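Local coordinates for fimbriae-associated protein Fap1 (Streptococcus parasanguinis, PDB 3RGU) that is a fimbriae-associated, probably cell-wall-anchored adhesin thought to act in oral biofilm formation, its alpha subdomain being a small helical bundle, at residues Q57-K62 with G103-K108; S69-T74 with T93-N98. One frame throughout, in Å; residues are numbered along the deposited sequence.

How the contacts relate
Following the chain from its N terminus, helix 32-50 comes first, helix 54-79 turns back along it, and helix 85-109 runs back again to complete a three-helix bundle. Both contacts join the last two helices. Contact 2 lies nearer the turn between them and closes the shorter loop, with 18 residues between its segments. Contact 1 joins the start of helix 54-79 to the end of helix 85-109, closing a loop of 40 residues inside which contact 2 is nested. Their centres are about 16 Å apart. Contact 1 is a charged contact at the surface; contact 2, nearer the chain's centre, is partly buried and built round leucine and amide side chains.

Contact 1: Q57-K62 with G103-K108; sequences QLELMK and GNELIK
E59 reaches across the groove to helix 85-109, so that its carboxylate comes beside that of E105. CG anti to the backbone N directs the E59 chain at that helix, and the straight chi2 (178°) carries the carboxylate out to it. E105 answers with a bent chain: its CG turns toward L60 while its CD and oxygens turn toward E59. The two carboxylate planes are turned 62° apart; E59 OE2 lies 2.7 Å from E105 OE1, and other atoms of the pair are modelled so close that the exact fit is doubtful at 3.0 Å resolution. One turn further along, K108 extends its chain to place NZ 3.2 Å from E59 OE2, a salt bridge made through the syn lone pair of that oxygen. Beneath the charges, L60 CD1 packs against E105 CG at 3.7 Å and touches L106 CD2 at 4.3 Å, so the aliphatic part of E105 rests on the apolar layer. L60 also touches L49 and L106 touches L41, so helix 32-50 adjoins the apolar side of the contact. The segments run antiparallel at 161°, with axes 10.0 Å apart and L60 nearest E105 in register. The chemistry is that of a surface acid pair with a lysine at its outer side: K108 would offset part of the negative charge, and two acids side by side in a crystal at pH 5.0 would be eased if one of them were protonated.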
ATOM      1  N   GLN A  57     -12.555 -11.282   6.351  1.00 93.34           N
ATOM      2  CA  GLN A  57     -11.808 -11.479   5.115  1.00 89.76           C
ATOM      3  C   GLN A  57     -12.076 -10.340   4.135  1.00 85.47           C
ATOM      4  O   GLN A  57     -11.162  -9.831   3.501  1.00 84.28           O
ATOM      5  CB  GLN A  57     -12.178 -12.817   4.486  1.00 88.98           C
ATOM      6  CG  GLN A  57     -11.085 -13.451   3.656  1.00 91.63           C
ATOM      7  CD  GLN A  57     -11.309 -14.937   3.453  1.00 93.75           C
ATOM      8  OE1 GLN A  57     -12.424 -15.427   3.586  1.00100.19           O
ATOM      9  NE2 GLN A  57     -10.247 -15.662   3.138  1.00 93.85           N
ATOM     10  N   LEU A  58     -13.333  -9.927   4.039  1.00 85.19           N
ATOM     11  CA  LEU A  58     -13.716  -8.864   3.127  1.00 78.31           C
ATOM     12  C   LEU A  58     -13.193  -7.520   3.556  1.00 79.74           C
ATOM     13  O   LEU A  58     -12.827  -6.736   2.707  1.00 82.17           O
ATOM     14  CB  LEU A  58     -15.227  -8.792   2.978  1.00 76.66           C
ATOM     15  CG  LEU A  58     -15.864  -7.816   1.991  1.00 74.62           C
ATOM     16  CD1 LEU A  58     -15.243  -7.868   0.605  1.00 78.23           C
ATOM     17  CD2 LEU A  58     -17.336  -8.136   1.900  1.00 75.09           C
ATOM     18  N   GLU A  59     -13.160  -7.250   4.859  1.00 83.70           N
ATOM     19  CA  GLU A  59     -12.607  -5.989   5.364  1.00 86.57           C
ATOM     20  C   GLU A  59     -11.152  -5.809   4.965  1.00 81.38           C
ATOM     21  O   GLU A  59     -10.702  -4.720   4.557  1.00 80.11           O
ATOM     22  CB  GLU A  59     -12.682  -5.944   6.883  1.00 96.56           C
ATOM     23  CG  GLU A  59     -12.196  -4.648   7.482  1.00114.50           C
ATOM     24  CD  GLU A  59     -12.326  -4.611   9.001  1.00123.35           C
ATOM     25  OE1 GLU A  59     -12.766  -5.619   9.609  1.00113.84           O
ATOM     26  OE2 GLU A  59     -11.972  -3.566   9.589  1.00134.25           O
ATOM     27  N   LEU A  60     -10.413  -6.897   5.103  1.00 72.72           N
ATOM     28  CA  LEU A  60      -9.015  -6.874   4.788  1.00 70.63           C
ATOM     29  C   LEU A  60      -8.873  -6.719   3.284  1.00 68.41           C
ATOM     30  O   LEU A  60      -8.065  -5.940   2.800  1.00 65.84           O
ATOM     31  CB  LEU A  60      -8.338  -8.153   5.265  1.00 69.75           C
ATOM     32  CG  LEU A  60      -6.832  -8.199   5.024  1.00 73.15           C
ATOM     33  CD1 LEU A  60      -6.102  -7.217   5.934  1.00 74.21           C
ATOM     34  CD2 LEU A  60      -6.294  -9.616   5.193  1.00 73.71           C
ATOM     35  N   MET A  61      -9.679  -7.460   2.544  1.00 68.12           N
ATOM     36  CA  MET A  61      -9.547  -7.473   1.106  1.00 64.71           C
ATOM     37  C   MET A  61      -9.741  -6.057   0.556  1.00 62.92           C
ATOM     38  O   MET A  61      -9.004  -5.631  -0.341  1.00 60.12           O
ATOM     39  CB  MET A  61     -10.505  -8.500   0.491  1.00 62.81           C
ATOM     40  CG  MET A  61     -10.414  -8.669  -1.015  1.00 69.09           C
ATOM     41  SD  MET A  61      -8.779  -8.998  -1.737  1.00 88.92           S
ATOM     42  CE  MET A  61      -8.331 -10.486  -0.867  1.00 81.73           C
ATOM     43  N   LYS A  62     -10.690  -5.315   1.127  1.00 62.98           N
ATOM     44  CA  LYS A  62     -10.996  -3.976   0.629  1.00 62.30           C
ATOM     45  C   LYS A  62      -9.759  -3.091   0.752  1.00 62.55           C
ATOM     46  O   LYS A  62      -9.394  -2.382  -0.190  1.00 63.73           O
ATOM     47  CB  LYS A  62     -12.203  -3.353   1.334  1.00 61.76           C
ATOM     48  CG  LYS A  62     -13.542  -4.061   1.081  1.00 65.89           C
ATOM     49  CD  LYS A  62     -14.753  -3.285   1.629  1.00 68.89           C
ATOM     50  CE  LYS A  62     -15.712  -4.185   2.421  1.00 76.49           C
ATOM     51  NZ  LYS A  62     -17.169  -3.798   2.389  1.00 73.11           N
ATOM     52  N   GLY A 103      -2.038  -1.350   7.433  1.00 75.08           N
ATOM     53  CA  GLY A 103      -1.362  -1.605   8.707  1.00 74.43           C
ATOM     54  C   GLY A 103      -2.350  -1.695   9.855  1.00 74.42           C
ATOM     55  O   GLY A 103      -2.377  -2.678  10.590  1.00 75.98           O
ATOM     56  N   ASN A 104      -3.193  -0.680   9.989  1.00 75.41           N
ATOM     57  CA  ASN A 104      -4.142  -0.659  11.092  1.00 82.77           C
ATOM     58  C   ASN A 104      -5.119  -1.804  11.004  1.00 80.15           C
ATOM     59  O   ASN A 104      -5.517  -2.354  12.024  1.00 84.63           O
ATOM     60  CB  ASN A 104      -4.887   0.675  11.173  1.00 84.92           C
ATOM     61  CG  ASN A 104      -3.949   1.861  11.314  1.00 87.61           C
ATOM     62  OD1 ASN A 104      -4.214   2.926  10.762  1.00 98.13           O
ATOM     63  ND2 ASN A 104      -2.848   1.684  12.047  1.00 82.44           N
ATOM     64  N   GLU A 105      -5.493  -2.161   9.780  1.00 80.66           N
ATOM     65  CA  GLU A 105      -6.390  -3.280   9.557  1.00 83.10           C
ATOM     66  C   GLU A 105      -5.730  -4.564  10.057  1.00 86.04           C
ATOM     67  O   GLU A 105      -6.352  -5.365  10.759  1.00 84.21           O
ATOM     68  CB  GLU A 105      -6.749  -3.387   8.079  1.00 80.82           C
ATOM     69  CG  GLU A 105      -7.744  -4.488   7.759  1.00 87.75           C
ATOM     70  CD  GLU A 105      -9.089  -4.300   8.444  1.00 99.93           C
ATOM     71  OE1 GLU A 105      -9.561  -3.147   8.560  1.00 99.93           O
ATOM     72  OE2 GLU A 105      -9.681  -5.319   8.859  1.00106.53           O
ATOM     73  N   LEU A 106      -4.457  -4.735   9.715  1.00 83.45           N
ATOM     74  CA  LEU A 106      -3.691  -5.890  10.158  1.00 84.98           C
ATOM     75  C   LEU A 106      -3.577  -5.983  11.681  1.00 89.31           C
ATOM     76  O   LEU A 106      -3.740  -7.062  12.255  1.00 97.73           O
ATOM     77  CB  LEU A 106      -2.309  -5.892   9.515  1.00 77.75           C
ATOM     78  CG  LEU A 106      -2.242  -6.500   8.122  1.00 73.89           C
ATOM     79  CD1 LEU A 106      -0.865  -6.245   7.526  1.00 74.44           C
ATOM     80  CD2 LEU A 106      -2.558  -7.992   8.158  1.00 74.78           C
ATOM     81  N   ILE A 107      -3.297  -4.851  12.320  1.00 86.15           N
ATOM     82  CA  ILE A 107      -3.243  -4.767  13.774  1.00 88.57           C
ATOM     83  C   ILE A 107      -4.627  -5.028  14.378  1.00 92.33           C
ATOM     84  O   ILE A 107      -4.755  -5.751  15.357  1.00100.81           O
ATOM     85  CB  ILE A 107      -2.687  -3.397  14.225  1.00 88.37           C
ATOM     86  CG1 ILE A 107      -1.174  -3.357  14.013  1.00 93.71           C
ATOM     87  CG2 ILE A 107      -3.009  -3.115  15.681  1.00 84.58           C
ATOM     88  CD1 ILE A 107      -0.602  -1.962  13.909  1.00 94.18           C
ATOM     89  N   LYS A 108      -5.663  -4.459  13.775  1.00 87.36           N
ATOM     90  CA  LYS A 108      -7.025  -4.640  14.263  1.00 89.67           C
ATOM     91  C   LYS A 108      -7.473  -6.116  14.315  1.00 93.09           C
ATOM     92  O   LYS A 108      -8.395  -6.447  15.048  1.00 93.78           O
ATOM     93  CB  LYS A 108      -7.995  -3.826  13.405  1.00 93.78           C
ATOM     94  CG  LYS A 108      -9.303  -3.473  14.073  1.00 95.77           C
ATOM     95  CD  LYS A 108     -10.328  -3.013  13.050  1.00100.54           C
ATOM     96  CE  LYS A 108     -11.733  -3.087  13.629  1.00106.13           C
ATOM     97  NZ  LYS A 108     -12.757  -2.734  12.618  1.00107.68           N
TER

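Contact 2: S69-T74 with T93-N98; sequences SQLEAT and TTLGNN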
ATOM      1  N   SER A  69      -3.675  -1.688  -5.821  1.00 59.56           N
ATOM      2  CA  SER A  69      -4.051  -0.941  -6.991  1.00 61.57           C
ATOM      3  C   SER A  69      -3.182   0.295  -7.126  1.00 65.92           C
ATOM      4  O   SER A  69      -2.665   0.611  -8.208  1.00 66.91           O
ATOM      5  CB  SER A  69      -5.507  -0.524  -6.848  1.00 59.78           C
ATOM      6  OG  SER A  69      -5.830   0.438  -7.823  1.00 63.19           O
ATOM      7  N   GLN A  70      -3.043   0.986  -5.998  1.00 63.29           N
ATOM      8  CA  GLN A  70      -2.306   2.225  -5.904  1.00 60.37           C
ATOM      9  C   GLN A  70      -0.820   1.964  -6.120  1.00 60.97           C
ATOM     10  O   GLN A  70      -0.146   2.700  -6.828  1.00 61.43           O
ATOM     11  CB  GLN A  70      -2.570   2.836  -4.534  1.00 59.36           C
ATOM     12  CG  GLN A  70      -1.928   4.180  -4.295  1.00 65.24           C
ATOM     13  CD  GLN A  70      -2.192   5.172  -5.405  1.00 64.05           C
ATOM     14  OE1 GLN A  70      -3.289   5.227  -5.959  1.00 60.77           O
ATOM     15  NE2 GLN A  70      -1.176   5.965  -5.737  1.00 63.97           N
ATOM     16  N   LEU A  71      -0.320   0.895  -5.519  1.00 61.95           N
ATOM     17  CA  LEU A  71       1.060   0.489  -5.701  1.00 61.95           C
ATOM     18  C   LEU A  71       1.397   0.293  -7.154  1.00 61.83           C
ATOM     19  O   LEU A  71       2.475   0.664  -7.580  1.00 62.72           O
ATOM     20  CB  LEU A  71       1.328  -0.812  -4.966  1.00 63.96           C
ATOM     21  CG  LEU A  71       2.703  -1.452  -5.130  1.00 64.07           C
ATOM     22  CD1 LEU A  71       3.686  -0.792  -4.205  1.00 65.70           C
ATOM     23  CD2 LEU A  71       2.613  -2.924  -4.798  1.00 73.54           C
ATOM     24  N   GLU A  72       0.475  -0.295  -7.906  1.00 61.27           N
ATOM     25  CA  GLU A  72       0.737  -0.598  -9.296  1.00 63.40           C
ATOM     26  C   GLU A  72       0.760   0.661 -10.103  1.00 63.11           C
ATOM     27  O   GLU A  72       1.492   0.754 -11.086  1.00 65.69           O
ATOM     28  CB  GLU A  72      -0.315  -1.551  -9.860  1.00 66.99           C
ATOM     29  CG  GLU A  72      -0.139  -3.004  -9.420  1.00 71.67           C
ATOM     30  CD  GLU A  72       1.231  -3.567  -9.774  1.00 77.57           C
ATOM     31  OE1 GLU A  72       2.061  -3.694  -8.848  1.00 77.42           O
ATOM     32  OE2 GLU A  72       1.483  -3.863 -10.971  1.00 77.78           O
ATOM     33  N   ALA A  73      -0.067   1.619  -9.692  1.00 63.99           N
ATOM     34  CA  ALA A  73      -0.151   2.915 -10.363  1.00 62.61           C
ATOM     35  C   ALA A  73       1.128   3.694 -10.095  1.00 63.55           C
ATOM     36  O   ALA A  73       1.701   4.303 -10.995  1.00 67.19           O
ATOM     37  CB  ALA A  73      -1.357   3.690  -9.880  1.00 54.70           C
ATOM     38  N   THR A  74       1.577   3.644  -8.849  1.00 59.57           N
ATOM     39  CA  THR A  74       2.755   4.351  -8.446  1.00 60.42           C
ATOM     40  C   THR A  74       3.957   3.787  -9.174  1.00 67.45           C
ATOM     41  O   THR A  74       4.881   4.518  -9.523  1.00 73.29           O
ATOM     42  CB  THR A  74       2.957   4.217  -6.956  1.00 59.75           C
ATOM     43  OG1 THR A  74       1.751   4.611  -6.284  1.00 59.62           O
ATOM     44  CG2 THR A  74       4.126   5.089  -6.492  1.00 54.80           C
ATOM     45  N   THR A  93       1.858  10.291  -1.289  1.00 64.98           N
ATOM     46  CA  THR A  93       0.958  10.539  -0.163  1.00 62.60           C
ATOM     47  C   THR A  93      -0.171   9.512  -0.144  1.00 63.73           C
ATOM     48  O   THR A  93      -0.524   8.992   0.915  1.00 61.25           O
ATOM     49  CB  THR A  93       0.394  11.988  -0.153  1.00 62.09           C
ATOM     50  OG1 THR A  93       1.470  12.930  -0.243  1.00 70.69           O
ATOM     51  CG2 THR A  93      -0.386  12.263   1.122  1.00 59.67           C
ATOM     52  N   THR A  94      -0.708   9.208  -1.324  1.00 63.55           N
ATOM     53  CA  THR A  94      -1.821   8.286  -1.436  1.00 63.85           C
ATOM     54  C   THR A  94      -1.368   6.863  -1.115  1.00 64.15           C
ATOM     55  O   THR A  94      -1.995   6.174  -0.296  1.00 58.35           O
ATOM     56  CB  THR A  94      -2.424   8.320  -2.838  1.00 64.98           C
ATOM     57  OG1 THR A  94      -2.888   9.639  -3.118  1.00 63.75           O
ATOM     58  CG2 THR A  94      -3.596   7.345  -2.941  1.00 66.45           C
ATOM     59  N   LEU A  95      -0.286   6.431  -1.766  1.00 63.51           N
ATOM     60  CA  LEU A  95       0.257   5.113  -1.509  1.00 65.16           C
ATOM     61  C   LEU A  95       0.564   4.951  -0.024  1.00 66.39           C
ATOM     62  O   LEU A  95       0.327   3.886   0.549  1.00 67.89           O
ATOM     63  CB  LEU A  95       1.501   4.821  -2.357  1.00 65.25           C
ATOM     64  CG  LEU A  95       2.077   3.410  -2.110  1.00 65.42           C
ATOM     65  CD1 LEU A  95       1.107   2.306  -2.562  1.00 63.93           C
ATOM     66  CD2 LEU A  95       3.448   3.220  -2.757  1.00 67.88           C
ATOM     67  N   GLY A  96       1.072   6.015   0.592  1.00 63.27           N
ATOM     68  CA  GLY A  96       1.392   6.002   2.012  1.00 60.25           C
ATOM     69  C   GLY A  96       0.146   5.801   2.845  1.00 64.66           C
ATOM     70  O   GLY A  96       0.127   4.955   3.734  1.00 67.54           O
ATOM     71  N   ASN A  97      -0.900   6.567   2.537  1.00 66.14           N
ATOM     72  CA  ASN A  97      -2.158   6.514   3.276  1.00 64.92           C
ATOM     73  C   ASN A  97      -2.807   5.155   3.195  1.00 64.26           C
ATOM     74  O   ASN A  97      -3.312   4.643   4.192  1.00 70.20           O
ATOM     75  CB  ASN A  97      -3.138   7.580   2.764  1.00 68.69           C
ATOM     76  CG  ASN A  97      -2.744   9.001   3.175  1.00 67.99           C
ATOM     77  OD1 ASN A  97      -2.140   9.228   4.239  1.00 60.61           O
ATOM     78  ND2 ASN A  97      -3.095   9.967   2.327  1.00 71.01           N
ATOM     79  N   ASN A  98      -2.795   4.576   2.000  1.00 64.30           N
ATOM     80  CA  ASN A  98      -3.301   3.229   1.800  1.00 59.76           C
ATOM     81  C   ASN A  98      -2.529   2.200   2.601  1.00 60.81           C
ATOM     82  O   ASN A  98      -3.140   1.381   3.278  1.00 65.36           O
ATOM     83  CB  ASN A  98      -3.325   2.869   0.323  1.00 57.67           C
ATOM     84  CG  ASN A  98      -4.517   3.461  -0.388  1.00 60.92           C
ATOM     85  OD1 ASN A  98      -5.339   4.143   0.225  1.00 64.38           O
ATOM     86  ND2 ASN A  98      -4.624   3.210  -1.687  1.00 63.16           N
TER
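Q70 meets three residues of helix 85-109 at once. The NH2 end of the N98 amide points at its CB, with N98 ND2 3.5 Å from Q70 CB; its CG rests on the backbone of L95, 3.7 Å from L95 CA; and the T94 methyl CG2 sits over the face of the Q70 carboxamide, 3.6 Å from Q70 CD, the two side chains crossing at about a right angle. The bend at chi2 (50°) swings the amide along the helix toward T94. The hydroxyl of T94 takes no part, being bonded to the carbonyl of I90 one turn back on its own helix. L71 comes next and receives L95: methyl CD1 of L95 sits over the start of L71, 3.6 Å from its N and 3.9 Å from its CB. T74 follows, one turn after Q70, and its OG1 gives a 2.7 Å hydrogen bond to Q70 O. That donor stands 44° out of the carbonyl plane, and because T74 N bonds to the same oxygen, Q70 O takes two bonds from one residue. A weak bond from Q70 NE2 to T74 OG1 closes the circuit over the helix surface, while L95 CB lies 3.9 Å from T74 OG1. No hydrogen bond spans the two segments; van der Waals packing joins them, L95 lying among Q70, L71 and T74 while Q70 also touches T94 and N98. The helices are antiparallel at 154°, with axes 9.4 Å apart, and helix 32-50 completes the bundle: L71 touches A38 and E39 there and L95 touches M34 and I35, so each leucine, from its own helix, touches both of the others.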